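PDB 1YZ4: dual specificity protein phosphatase 15 from Homo sapiens, which removes phosphate from phosphotyrosine and from phosphoserine or phosphothreonine of proteins, possibly including MAPK13, ATF2 and growth-factor receptors, as a dual-specificity phosphatase. Local coordinates for residues S39-P44 with H90-I95. The protein carries 1 engineered substitution. Sequence-based numbering, arbitrary orientation.
Sequences SIHESP and HSFAGI. Engineered in segment 90-95: Ser91 (natural residue Cys). With BOG (octyl beta-D-glucopyranoside), chain C; SO4 (sulfate ion), chain D.
One water ties Ile40, His41 and Phe92 together where two parallel strands part: it donates to Ile40 O (2.7 Å), accepts from Phe92 N (2.8 Å) and is also hydrogen-bonded to His41 ND1. The site illustrates how a protein tyrosine phosphatase fold places its phosphate-binding P-loop at the end of a central strand, 87-91, with helix 97-110 following. One step earlier along the strands the pairing is still direct, Ile40 N donating to His90 O at 3.1 Å; beyond it they diverge, and the water bridges the gap. On the face shared by Ser39 and His90, the imidazole turns back across the neighbouring strand, its CG set between backbone N and carbonyl carbon (chi1 73°). Ser39 CA therefore lies over one ring face, 4.1 Å from the His90 ring centroid, while His90 NE2 gives Ser39 OG a weak, bent hydrogen bond. Farther out, His41 CE1 approaches Phe92 CD1 obliquely, and the octyl glucoside lies against both rings: its C6 is 3.5 Å from His41 CE1, and its C1 sits over one Phe92 face, offset toward the rim. The glucoside O4 also donates to Glu42 OE2. Ser91 is an engineered replacement for the cysteine predicted to form the phosphocysteine intermediate. A sulfate, probably from the crystallisation liquor, occupies the P-loop, probably where a substrate phosphate would sit, with Arg97 NE and Ser96 N among its donors. Within the loop, Ala93 N points almost straight at sulfate O1 (2.8 Å, 167°), and Ile95 N reaches sulfate O3 at 2.9 Å.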
# COMPACT_ATOMS: atom_id res chain seq x y z
N SER A 39 4.47 7.39 1.42
CA SER A 39 4.95 7.92 0.16
C SER A 39 6.17 7.11 -0.29
O SER A 39 7.19 7.06 0.41
CB SER A 39 5.33 9.39 0.30
OG SER A 39 4.20 10.16 0.64
N ILE A 40 6.04 6.47 -1.44
CA ILE A 40 7.12 5.69 -2.01
C ILE A 40 7.60 6.50 -3.20
O ILE A 40 7.11 6.34 -4.32
CB ILE A 40 6.62 4.31 -2.49
CG1 ILE A 40 5.78 3.65 -1.39
CG2 ILE A 40 7.81 3.42 -2.79
CD1 ILE A 40 5.07 2.40 -1.85
N HIS A 41 8.54 7.40 -2.94
CA HIS A 41 9.07 8.29 -3.96
C HIS A 41 10.56 8.44 -3.72
O HIS A 41 11.00 8.44 -2.58
CB HIS A 41 8.38 9.65 -3.85
CG HIS A 41 8.62 10.56 -5.00
ND1 HIS A 41 8.36 10.20 -6.31
CD2 HIS A 41 9.05 11.85 -5.05
CE1 HIS A 41 8.61 11.22 -7.11
NE2 HIS A 41 9.03 12.23 -6.37
N GLU A 42 11.34 8.57 -4.79
CA GLU A 42 12.79 8.71 -4.66
C GLU A 42 13.22 9.92 -3.83
O GLU A 42 14.23 9.85 -3.13
CB GLU A 42 13.48 8.82 -6.03
CG GLU A 42 13.31 7.64 -6.96
CD GLU A 42 12.06 7.73 -7.82
OE1 GLU A 42 12.07 7.15 -8.93
OE2 GLU A 42 11.08 8.38 -7.40
N SER A 43 12.47 11.01 -3.91
CA SER A 43 12.81 12.24 -3.20
C SER A 43 11.75 12.72 -2.21
O SER A 43 10.56 12.45 -2.38
CB SER A 43 13.09 13.35 -4.20
OG SER A 43 11.89 13.77 -4.83
N PRO A 44 12.17 13.46 -1.17
CA PRO A 44 11.28 14.00 -0.14
C PRO A 44 10.33 15.04 -0.74
O PRO A 44 10.72 15.81 -1.62
CB PRO A 44 12.24 14.63 0.87
CG PRO A 44 13.49 13.84 0.68
CD PRO A 44 13.58 13.70 -0.81
N HIS A 90 0.85 5.53 -1.90
CA HIS A 90 1.00 6.00 -3.27
C HIS A 90 2.43 6.02 -3.81
O HIS A 90 3.41 6.08 -3.05
CB HIS A 90 0.41 7.40 -3.39
CG HIS A 90 1.24 8.46 -2.74
ND1 HIS A 90 2.33 9.04 -3.36
CD2 HIS A 90 1.16 9.04 -1.51
CE1 HIS A 90 2.88 9.92 -2.54
NE2 HIS A 90 2.19 9.94 -1.42
N SER A 91 2.52 5.97 -5.13
CA SER A 91 3.77 6.04 -5.88
C SER A 91 3.40 6.87 -7.10
O SER A 91 2.22 6.95 -7.45
CB SER A 91 4.27 4.64 -6.26
OG SER A 91 3.21 3.74 -6.49
N PHE A 92 4.39 7.49 -7.73
CA PHE A 92 4.13 8.39 -8.86
C PHE A 92 3.06 8.03 -9.89
O PHE A 92 2.10 8.78 -10.07
CB PHE A 92 5.42 8.73 -9.61
CG PHE A 92 5.37 10.05 -10.32
CD1 PHE A 92 5.45 11.24 -9.60
CD2 PHE A 92 5.17 10.12 -11.69
CE1 PHE A 92 5.35 12.49 -10.24
CE2 PHE A 92 5.06 11.36 -12.34
CZ PHE A 92 5.15 12.54 -11.61
N ALA A 93 3.23 6.91 -10.58
CA ALA A 93 2.29 6.49 -11.62
C ALA A 93 1.08 5.75 -11.07
O ALA A 93 0.08 5.58 -11.77
CB ALA A 93 3.00 5.62 -12.65
N GLY A 94 1.16 5.32 -9.82
CA GLY A 94 0.06 4.59 -9.23
C GLY A 94 -0.04 3.22 -9.89
O GLY A 94 -1.13 2.66 -9.99
N ILE A 95 1.10 2.68 -10.33
CA ILE A 95 1.11 1.39 -11.00
C ILE A 95 1.75 0.22 -10.26
O ILE A 95 1.07 -0.76 -9.93
CB ILE A 95 1.78 1.46 -12.40
CG1 ILE A 95 1.04 2.47 -13.29
CG2 ILE A 95 1.79 0.07 -13.04
CD1 ILE A 95 1.63 2.61 -14.69
C1 BOG C . 8.99 10.56 -12.90
O1 BOG C . 9.30 11.14 -14.17
C2 BOG C . 8.92 9.01 -13.04
O2 BOG C . 7.91 8.65 -13.97
C3 BOG C . 8.60 8.39 -11.68
O3 BOG C . 8.56 6.98 -11.79
C4 BOG C . 9.70 8.79 -10.70
O4 BOG C . 9.43 8.22 -9.44
C5 BOG C . 9.77 10.34 -10.59
O5 BOG C . 10.01 10.89 -11.91
C6 BOG C . 10.90 10.76 -9.65
O6 BOG C . 11.04 12.17 -9.64
C1' BOG C . 9.01 12.54 -14.29
C2' BOG C . 8.34 12.69 -15.64
C3' BOG C . 6.88 12.31 -15.51
C4' BOG C . 6.11 12.40 -16.82
C5' BOG C . 4.64 12.01 -16.64
C6' BOG C . 4.46 10.71 -15.87
C7' BOG C . 2.99 10.39 -15.71
C8' BOG C . 2.81 9.11 -14.94
S SO4 D . 4.66 3.67 -9.63
O1 SO4 D . 5.22 4.96 -10.00
O2 SO4 D . 5.57 2.97 -8.74
O3 SO4 D . 3.38 3.85 -8.98
O4 SO4 D . 4.44 2.85 -10.81
O HOH W 1 6.74 8.13 -6.27